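Local coordinates for pullulanase (Bacillus acidopullulyticus, PDB 2WAN), which hydrolyses alpha-1,6-glucosidic linkages in pullulan and probably also those at the branch points of starch-type polysaccharides, at residues 602-607 / 636-641; 428-433 / 645-650; 563-568 / 572-577. All blocks are in the same frame, centred on the assembly; numbering follows the deposited sequence.

Interaction 1: 602-607 / 636-641; sequences FVLDSV and SNELHA
Leu604 and Glu638 both turn CG away from their own carbonyl carbon and beside the backbone N (chi1 -68° and -72°), and the glutamate then runs on extended (chi2 -165°), so that its carboxylate ends against the branched end of the leucine. The two side chains meet at about a right angle. Leu604 CD2 sits over one face of the carboxylate, 3.8 Å from Glu638 CD, and on the same side Leu604 CD1 lies 3.8 Å from Glu638 OE2. A second pair, one turn further along the first helix, is purely apolar: Val607 CG2 meets Leu639 CD1 at 4.1 Å, again with crossed side chains. Phe619 of strand 618-621 touches both Val607 and Leu639 and places this pair on the barrel side, where Leu639 also reaches Leu648. The contact joins helices 597-614 and 629-642, neighbours in the outer layer of the (beta/alpha)8 barrel. Here the CA atoms of Leu604 and Glu638 are 8.0 Å from each other. At the outer margin a water donates to Asp605 OD1 (2.8 Å) and to Glu638 OE1 (3.2 Å). Asn608 ND2 also bonds to Glu638 OE1, while Asp605 OD2 pairs with Lys601 and Tyr395. The two acidic oxygens Asp605 OD1 and Glu638 OE1 are 5.9 Å apart, and the bridging water, the amide and the lysine probably soften their repulsion; the helix pair thus combines an apolar inner seam with a hydrated acidic margin.

Interaction 2: 428-433 / 645-650; sequences ANPVDE and GIVLYG
Pro430 and Val647 bring the two backbones nearest, their CA atoms 5.8 Å apart, where a short 3-10 turn (430-432) meets the first residue of strand 647-650. The turn is tied by Asp432 N to Asn429 O and by Glu433 N to Pro430 O, each 3.0 Å. Asn429 adds an Asx turn: Val431 N donates to Asn429 OD1 over 3.1 Å, almost straight at 176°, in the carbonyl plane and on a lone pair. The strand is held in the parallel barrel by backbone bonds to Phe619 and Phe621 on one flank and to Gly677 on the other. Val647 carries the side-chain contact, and its two methyls are shared between Pro430 and Glu433. Its CG1, anti to the backbone N (chi1 179°), reaches Pro430 CB at 3.9 Å and also lies near Glu433 OE1. The other methyl, CG2, lies over a face of the Glu433 carboxylate, 3.4 Å from Glu433 OE2 and 3.6 Å from Glu433 CD; the glutamate chain, extended beyond CG, runs alongside the valine with the reverse heading. Glu433 comes just before strand 435-438, the first of the barrel, and Val647 opens the fifth, so the contact spans the end of the barrel where its strands begin. The catalytic end of such barrels is the other one, at the carboxyl ends of the strands. Asn549 gives Glu433 OE1 a weak hydrogen bond and also bonds Tyr649 OH, which Gln487 shares. Buried between a valine methyl and this modest amide bond, the Glu433 carboxylate may be easier to protonate than one in water; the contact itself is van der Waals packing, a methyl on a carboxylate beside one apolar pair.

Interaction 3: 563-568 / 572-577; sequences SDFDKI and YYYRTD
The capped first turn of helix 564-568 receives the loop that follows it, Phe565 meeting Tyr573 and Ser563 meeting Tyr574. Phe565 and Tyr573 form an offset stack, ring centroids 4.3 Å apart and planes at 21°. Phe565 CD1 lies over the centre of the tyrosine ring, whereas the tyrosine sits toward the rim of the phenylalanine, and Phe565 CB packs on Tyr573 CD2 at 3.6 Å. The hydroxyl of Tyr574 comes to the edge of the Phe565 ring, in its plane, and is hydrogen-bonded to Ser563 OG (2.7 Å) as well as to Thr557. Ser563 is the N-cap: with chi1 at 68° its OG turns back over the helix start and accepts a weak bond from Asp566 N while holding Tyr574. All this belongs to the excursion between barrel strand 547-552 and helix 597-614, the position at which alpha-amylase relatives carry domain B. Asp566 OD1 lies near the plane of the Tyr574 ring, at its edge, 3.4 Å from Tyr574 CE2, with carboxylate and ring planes 62° apart. The same oxygen accepts from Gln571 N and from a water (2.8 Å) that in turn takes the N-H of Tyr573 N (3.0 Å). Tyr573 touches Trp332 on strand 326-332, and Ile568 touches Val331 of that strand and Ala391 of strand 388-391, both strands within the carbohydrate-binding module 48 region. A serine in place of Tyr573 would probably leave the Phe565 ring without its stacking partner and open a gap beside Trp332.

How the interactions relate
All three contacts involve the (beta/alpha)8 barrel or its connections. Along the chain interactions 3 and 1 come in series, both inside the long loop closed by interaction 2. Interactions 1 and 2 have centres about 15 Å apart and touch: helix 629-642 leads into strand 647-650, and Ser636 packs on Leu648. Interaction 3 lies about 21 Å from interaction 1 and meets it through the rings of Phe565 and Phe602, on consecutive helices 564-568 and 597-614. Interactions 2 and 3, about 32 Å apart, do not touch. The series thus runs from the strand-start end of the barrel through its helical layer to the excursion after the third strand, which borders the carbohydrate-binding module 48 region.

Interaction 1: 602-607 / 636-641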
loop_
_atom_site.group_PDB
_atom_site.type_symbol
_atom_site.label_atom_id
_atom_site.label_comp_id
_atom_site.label_asym_id
_atom_site.label_seq_id
_atom_site.Cartn_x
_atom_site.Cartn_y
_atom_site.Cartn_z
ATOM N N PHE A 602 6.278 8.360 11.546
ATOM C CA PHE A 602 6.148 9.427 10.568
ATOM C C PHE A 602 4.859 9.262 9.749
ATOM O O PHE A 602 4.135 10.231 9.492
ATOM C CB PHE A 602 7.358 9.489 9.610
ATOM C CG PHE A 602 7.165 10.490 8.500
ATOM C CD1 PHE A 602 7.462 11.831 8.719
ATOM C CD2 PHE A 602 6.604 10.115 7.261
ATOM C CE1 PHE A 602 7.249 12.790 7.723
ATOM C CE2 PHE A 602 6.389 11.074 6.270
ATOM C CZ PHE A 602 6.713 12.407 6.510
ATOM N N VAL A 603 4.596 8.034 9.317
ATOM C CA VAL A 603 3.391 7.757 8.535
ATOM C C VAL A 603 2.142 7.947 9.393
ATOM O O VAL A 603 1.175 8.593 8.961
ATOM C CB VAL A 603 3.439 6.335 7.907
ATOM C CG1 VAL A 603 2.113 6.010 7.173
ATOM C CG2 VAL A 603 4.610 6.247 6.941
ATOM N N LEU A 604 2.141 7.379 10.596
ATOM C CA LEU A 604 0.989 7.537 11.475
ATOM C C LEU A 604 0.699 9.006 11.779
ATOM O O LEU A 604 -0.458 9.434 11.742
ATOM C CB LEU A 604 1.195 6.764 12.786
ATOM C CG LEU A 604 1.203 5.237 12.640
ATOM C CD1 LEU A 604 1.884 4.581 13.862
ATOM C CD2 LEU A 604 -0.216 4.722 12.467
ATOM N N ASP A 605 1.742 9.770 12.106
ATOM C CA ASP A 605 1.554 11.201 12.378
ATOM C C ASP A 605 0.976 11.907 11.140
ATOM O O ASP A 605 0.086 12.754 11.261
ATOM C CB ASP A 605 2.865 11.879 12.761
ATOM C CG ASP A 605 3.354 11.493 14.150
ATOM O OD1 ASP A 605 2.588 10.936 14.946
ATOM O OD2 ASP A 605 4.526 11.763 14.435
ATOM N N SER A 606 1.473 11.532 9.960
ATOM C CA SER A 606 1.018 12.174 8.716
ATOM C C SER A 606 -0.473 11.933 8.440
ATOM O O SER A 606 -1.212 12.876 8.169
ATOM C CB SER A 606 1.850 11.716 7.521
ATOM O OG SER A 606 1.502 12.483 6.374
ATOM N N VAL A 607 -0.923 10.682 8.505
ATOM C CA VAL A 607 -2.337 10.408 8.185
ATOM C C VAL A 607 -3.244 11.054 9.249
ATOM O O VAL A 607 -4.314 11.557 8.928
ATOM C CB VAL A 607 -2.666 8.901 7.960
ATOM C CG1 VAL A 607 -2.001 8.387 6.679
ATOM C CG2 VAL A 607 -2.277 8.043 9.169
ATOM N N SER A 636 -5.212 1.791 10.801
ATOM C CA SER A 636 -6.651 1.555 10.942
ATOM C C SER A 636 -7.124 1.831 12.374
ATOM O O SER A 636 -8.092 2.564 12.590
ATOM C CB SER A 636 -6.993 0.116 10.512
ATOM O OG SER A 636 -8.375 -0.139 10.699
ATOM N N ASN A 637 -6.425 1.270 13.360
ATOM C CA ASN A 637 -6.812 1.467 14.759
ATOM C C ASN A 637 -6.782 2.935 15.202
ATOM O O ASN A 637 -7.703 3.398 15.872
ATOM C CB ASN A 637 -5.967 0.578 15.681
ATOM C CG ASN A 637 -6.288 -0.908 15.522
ATOM O OD1 ASN A 637 -7.275 -1.281 14.892
ATOM N ND2 ASN A 637 -5.441 -1.760 16.084
ATOM N N GLU A 638 -5.725 3.661 14.837
ATOM C CA GLU A 638 -5.612 5.074 15.217
ATOM C C GLU A 638 -6.686 5.923 14.553
ATOM O O GLU A 638 -7.359 6.724 15.217
ATOM C CB GLU A 638 -4.225 5.637 14.892
ATOM C CG GLU A 638 -3.127 5.114 15.806
ATOM C CD GLU A 638 -1.841 5.915 15.732
ATOM O OE1 GLU A 638 -1.801 6.987 15.074
ATOM O OE2 GLU A 638 -0.857 5.450 16.347
ATOM N N LEU A 639 -6.865 5.738 13.244
ATOM C CA LEU A 639 -7.854 6.547 12.551
ATOM C C LEU A 639 -9.294 6.192 12.946
ATOM O O LEU A 639 -10.131 7.098 13.062
ATOM C CB LEU A 639 -7.653 6.523 11.033
ATOM C CG LEU A 639 -6.308 7.111 10.590
ATOM C CD1 LEU A 639 -6.199 6.978 9.082
ATOM C CD2 LEU A 639 -6.123 8.581 11.042
ATOM N N HIS A 640 -9.580 4.908 13.183
ATOM C CA HIS A 640 -10.948 4.512 13.573
ATOM C C HIS A 640 -11.286 4.971 14.997
ATOM O O HIS A 640 -12.450 5.150 15.343
ATOM C CB HIS A 640 -11.190 3.003 13.404
ATOM C CG HIS A 640 -11.236 2.555 11.968
ATOM N ND1 HIS A 640 -11.931 3.235 10.991
ATOM C CD2 HIS A 640 -10.671 1.488 11.353
ATOM C CE1 HIS A 640 -11.789 2.605 9.832
ATOM N NE2 HIS A 640 -11.034 1.538 10.027
ATOM N N ALA A 641 -10.258 5.172 15.812
ATOM C CA ALA A 641 -10.456 5.781 17.134
ATOM C C ALA A 641 -10.925 7.235 17.037
ATOM O O ALA A 641 -11.671 7.709 17.900
ATOM C CB ALA A 641 -9.177 5.669 17.983
HETATM O O HOH W 1 0.215 9.448 15.095
#

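Interaction 2: 428-433 / 645-650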
loop_
_atom_site.group_PDB
_atom_site.type_symbol
_atom_site.label_atom_id
_atom_site.label_comp_id
_atom_site.label_asym_id
_atom_site.label_seq_id
_atom_site.Cartn_x
_atom_site.Cartn_y
_atom_site.Cartn_z
ATOM N N ALA A 428 -21.575 4.457 7.504
ATOM C CA ALA A 428 -21.523 3.416 8.551
ATOM C C ALA A 428 -20.530 2.300 8.230
ATOM O O ALA A 428 -19.900 1.744 9.134
ATOM C CB ALA A 428 -22.916 2.849 8.817
ATOM N N ASN A 429 -20.382 1.981 6.944
ATOM C CA ASN A 429 -19.537 0.872 6.524
ATOM C C ASN A 429 -18.937 1.203 5.159
ATOM O O ASN A 429 -19.582 1.888 4.376
ATOM C CB ASN A 429 -20.364 -0.421 6.431
ATOM C CG ASN A 429 -19.495 -1.649 6.292
ATOM O OD1 ASN A 429 -19.034 -2.000 5.190
ATOM N ND2 ASN A 429 -19.220 -2.296 7.427
ATOM N N PRO A 430 -17.716 0.726 4.870
ATOM C CA PRO A 430 -17.137 1.029 3.538
ATOM C C PRO A 430 -17.996 0.604 2.345
ATOM O O PRO A 430 -17.913 1.245 1.281
ATOM C CB PRO A 430 -15.821 0.265 3.546
ATOM C CG PRO A 430 -15.417 0.320 5.030
ATOM C CD PRO A 430 -16.703 0.141 5.784
ATOM N N VAL A 431 -18.813 -0.447 2.506
ATOM C CA VAL A 431 -19.680 -0.904 1.395
ATOM C C VAL A 431 -20.743 0.121 0.988
ATOM O O VAL A 431 -21.409 -0.055 -0.040
ATOM C CB VAL A 431 -20.373 -2.280 1.657
ATOM C CG1 VAL A 431 -19.323 -3.390 1.890
ATOM C CG2 VAL A 431 -21.389 -2.229 2.802
ATOM N N ASP A 432 -20.882 1.183 1.786
ATOM C CA ASP A 432 -21.809 2.271 1.517
ATOM C C ASP A 432 -21.197 3.370 0.643
ATOM O O ASP A 432 -21.887 4.352 0.320
ATOM C CB ASP A 432 -22.308 2.895 2.833
ATOM C CG ASP A 432 -23.089 1.893 3.687
ATOM O OD1 ASP A 432 -23.756 1.014 3.108
ATOM O OD2 ASP A 432 -23.008 1.982 4.921
ATOM N N GLU A 433 -19.930 3.220 0.267
ATOM C CA GLU A 433 -19.294 4.214 -0.620
ATOM C C GLU A 433 -19.357 3.770 -2.076
ATOM O O GLU A 433 -19.321 2.585 -2.361
ATOM C CB GLU A 433 -17.832 4.466 -0.224
ATOM C CG GLU A 433 -17.701 5.094 1.172
ATOM C CD GLU A 433 -16.423 5.863 1.396
ATOM O OE1 GLU A 433 -15.429 5.632 0.672
ATOM O OE2 GLU A 433 -16.418 6.724 2.316
ATOM N N GLY A 645 -15.947 5.582 10.950
ATOM C CA GLY A 645 -16.391 5.578 9.554
ATOM C C GLY A 645 -15.301 5.856 8.524
ATOM O O GLY A 645 -15.562 5.755 7.321
ATOM N N ILE A 646 -14.086 6.198 8.968
ATOM C CA ILE A 646 -12.997 6.451 8.011
ATOM C C ILE A 646 -12.740 5.181 7.175
ATOM O O ILE A 646 -12.693 4.072 7.713
ATOM C CB ILE A 646 -11.720 6.977 8.723
ATOM C CG1 ILE A 646 -11.973 8.413 9.208
ATOM C CG2 ILE A 646 -10.510 6.952 7.774
ATOM C CD1 ILE A 646 -10.852 9.034 10.084
ATOM N N VAL A 647 -12.598 5.349 5.861
ATOM C CA VAL A 647 -12.441 4.207 4.939
ATOM C C VAL A 647 -11.006 4.144 4.443
ATOM O O VAL A 647 -10.459 5.151 3.981
ATOM C CB VAL A 647 -13.407 4.316 3.741
ATOM C CG1 VAL A 647 -13.223 3.128 2.770
ATOM C CG2 VAL A 647 -14.851 4.391 4.234
ATOM N N LEU A 648 -10.404 2.961 4.568
ATOM C CA LEU A 648 -8.991 2.758 4.292
ATOM C C LEU A 648 -8.815 1.553 3.389
ATOM O O LEU A 648 -9.377 0.490 3.670
ATOM C CB LEU A 648 -8.226 2.513 5.601
ATOM C CG LEU A 648 -8.456 3.572 6.677
ATOM C CD1 LEU A 648 -7.993 3.048 8.046
ATOM C CD2 LEU A 648 -7.770 4.894 6.301
ATOM N N TYR A 649 -8.040 1.706 2.322
ATOM C CA TYR A 649 -7.848 0.583 1.375
ATOM C C TYR A 649 -6.624 0.851 0.509
ATOM O O TYR A 649 -6.044 1.949 0.553
ATOM C CB TYR A 649 -9.114 0.370 0.504
ATOM C CG TYR A 649 -9.530 1.639 -0.183
ATOM C CD1 TYR A 649 -10.302 2.604 0.493
ATOM C CD2 TYR A 649 -9.102 1.916 -1.485
ATOM C CE1 TYR A 649 -10.659 3.809 -0.120
ATOM C CE2 TYR A 649 -9.444 3.114 -2.109
ATOM C CZ TYR A 649 -10.218 4.060 -1.426
ATOM O OH TYR A 649 -10.550 5.251 -2.044
ATOM N N GLY A 650 -6.209 -0.150 -0.265
ATOM C CA GLY A 650 -5.064 0.055 -1.149
ATOM C C GLY A 650 -4.712 -1.140 -2.001
ATOM O O GLY A 650 -5.418 -2.147 -1.974
#

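Interaction 3: 563-568 / 572-577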
loop_
_atom_site.group_PDB
_atom_site.type_symbol
_atom_site.label_atom_id
_atom_site.label_comp_id
_atom_site.label_asym_id
_atom_site.label_seq_id
_atom_site.Cartn_x
_atom_site.Cartn_y
_atom_site.Cartn_z
ATOM N N SER A 563 17.101 13.154 -0.599
ATOM C CA SER A 563 15.838 13.299 0.131
ATOM C C SER A 563 16.103 13.857 1.524
ATOM O O SER A 563 17.157 13.616 2.100
ATOM C CB SER A 563 15.113 11.951 0.220
ATOM O OG SER A 563 15.785 11.003 1.034
ATOM N N ASP A 564 15.158 14.621 2.059
ATOM C CA ASP A 564 15.279 15.121 3.433
ATOM C C ASP A 564 15.509 13.991 4.439
ATOM O O ASP A 564 16.328 14.130 5.349
ATOM C CB ASP A 564 14.056 15.963 3.802
ATOM C CG ASP A 564 13.937 17.202 2.933
ATOM O OD1 ASP A 564 14.963 17.905 2.774
ATOM O OD2 ASP A 564 12.849 17.444 2.356
ATOM N N PHE A 565 14.833 12.856 4.244
ATOM C CA PHE A 565 15.042 11.684 5.107
ATOM C C PHE A 565 16.523 11.284 5.202
ATOM O O PHE A 565 17.041 11.103 6.308
ATOM C CB PHE A 565 14.226 10.477 4.610
ATOM C CG PHE A 565 12.721 10.594 4.842
ATOM C CD1 PHE A 565 12.214 11.204 5.979
ATOM C CD2 PHE A 565 11.827 10.024 3.936
ATOM C CE1 PHE A 565 10.838 11.300 6.197
ATOM C CE2 PHE A 565 10.455 10.104 4.144
ATOM C CZ PHE A 565 9.963 10.742 5.277
ATOM N N ASP A 566 17.189 11.149 4.053
ATOM C CA ASP A 566 18.573 10.658 4.007
ATOM C C ASP A 566 19.560 11.705 4.481
ATOM O O ASP A 566 20.643 11.357 4.960
ATOM C CB ASP A 566 18.973 10.162 2.607
ATOM C CG ASP A 566 18.764 8.655 2.435
ATOM O OD1 ASP A 566 18.486 7.969 3.445
ATOM O OD2 ASP A 566 18.854 8.171 1.283
ATOM N N LYS A 567 19.182 12.980 4.365
ATOM C CA LYS A 567 20.035 14.058 4.890
ATOM C C LYS A 567 19.952 14.195 6.424
ATOM O O LYS A 567 20.843 14.769 7.049
ATOM C CB LYS A 567 19.756 15.391 4.168
ATOM C CG LYS A 567 20.157 15.370 2.682
ATOM C CD LYS A 567 19.978 16.725 1.974
ATOM C CE LYS A 567 18.520 17.132 1.737
ATOM N NZ LYS A 567 18.476 18.449 1.010
ATOM N N ILE A 568 18.898 13.662 7.035
ATOM C CA ILE A 568 18.712 13.783 8.482
ATOM C C ILE A 568 19.149 12.509 9.215
ATOM O O ILE A 568 19.877 12.587 10.209
ATOM C CB ILE A 568 17.251 14.194 8.841
ATOM C CG1 ILE A 568 16.913 15.528 8.157
ATOM C CG2 ILE A 568 17.047 14.285 10.383
ATOM C CD1 ILE A 568 15.447 15.927 8.245
ATOM N N TYR A 572 18.106 5.273 7.077
ATOM C CA TYR A 572 17.238 4.621 8.041
ATOM C C TYR A 572 15.750 4.631 7.676
ATOM O O TYR A 572 15.010 3.747 8.103
ATOM C CB TYR A 572 17.431 5.215 9.445
ATOM C CG TYR A 572 16.665 4.466 10.519
ATOM C CD1 TYR A 572 17.146 3.261 11.032
ATOM C CD2 TYR A 572 15.466 4.970 11.034
ATOM C CE1 TYR A 572 16.457 2.577 11.998
ATOM C CE2 TYR A 572 14.764 4.292 12.001
ATOM C CZ TYR A 572 15.267 3.093 12.486
ATOM O OH TYR A 572 14.590 2.416 13.436
ATOM N N TYR A 573 15.310 5.635 6.918
ATOM C CA TYR A 573 13.885 5.685 6.529
ATOM C C TYR A 573 13.551 4.724 5.386
ATOM O O TYR A 573 12.373 4.585 5.026
ATOM C CB TYR A 573 13.439 7.121 6.181
ATOM C CG TYR A 573 13.273 8.030 7.389
ATOM C CD1 TYR A 573 12.067 8.054 8.112
ATOM C CD2 TYR A 573 14.313 8.873 7.802
ATOM C CE1 TYR A 573 11.900 8.895 9.227
ATOM C CE2 TYR A 573 14.164 9.710 8.911
ATOM C CZ TYR A 573 12.953 9.716 9.618
ATOM O OH TYR A 573 12.797 10.566 10.705
ATOM N N TYR A 574 14.567 4.050 4.842
ATOM C CA TYR A 574 14.416 3.187 3.652
ATOM C C TYR A 574 14.856 1.753 3.955
ATOM O O TYR A 574 15.613 1.531 4.893
ATOM C CB TYR A 574 15.294 3.709 2.521
ATOM C CG TYR A 574 14.947 5.117 2.122
ATOM C CD1 TYR A 574 13.860 5.366 1.286
ATOM C CD2 TYR A 574 15.668 6.205 2.614
ATOM C CE1 TYR A 574 13.499 6.671 0.938
ATOM C CE2 TYR A 574 15.324 7.518 2.257
ATOM C CZ TYR A 574 14.243 7.740 1.422
ATOM O OH TYR A 574 13.879 9.021 1.051
ATOM N N ARG A 575 14.400 0.793 3.149
ATOM C CA ARG A 575 14.845 -0.596 3.293
ATOM C C ARG A 575 16.147 -0.833 2.529
ATOM O O ARG A 575 16.301 -0.423 1.383
ATOM C CB ARG A 575 13.746 -1.597 2.889
ATOM C CG ARG A 575 12.474 -1.477 3.751
ATOM C CD ARG A 575 11.389 -2.520 3.404
ATOM N NE ARG A 575 10.271 -2.351 4.326
ATOM C CZ ARG A 575 9.008 -2.114 3.981
ATOM N NH1 ARG A 575 8.649 -2.071 2.702
ATOM N NH2 ARG A 575 8.093 -1.951 4.936
ATOM N N THR A 576 17.099 -1.476 3.194
ATOM C CA THR A 576 18.363 -1.827 2.549
ATOM C C THR A 576 18.625 -3.315 2.790
ATOM O O THR A 576 18.101 -3.891 3.746
ATOM C CB THR A 576 19.549 -0.999 3.090
ATOM O OG1 THR A 576 19.672 -1.203 4.499
ATOM C CG2 THR A 576 19.356 0.496 2.799
ATOM N N ASP A 577 19.420 -3.923 1.909
ATOM C CA ASP A 577 19.782 -5.330 2.056
ATOM C C ASP A 577 21.114 -5.479 2.789
ATOM O O ASP A 577 21.678 -4.498 3.273
ATOM C CB ASP A 577 19.791 -6.057 0.696
ATOM C CG ASP A 577 20.764 -5.448 -0.311
ATOM O OD1 ASP A 577 21.792 -4.853 0.085
ATOM O OD2 ASP A 577 20.508 -5.584 -1.525
HETATM O O HOH W 2 16.732 7.904 5.570
#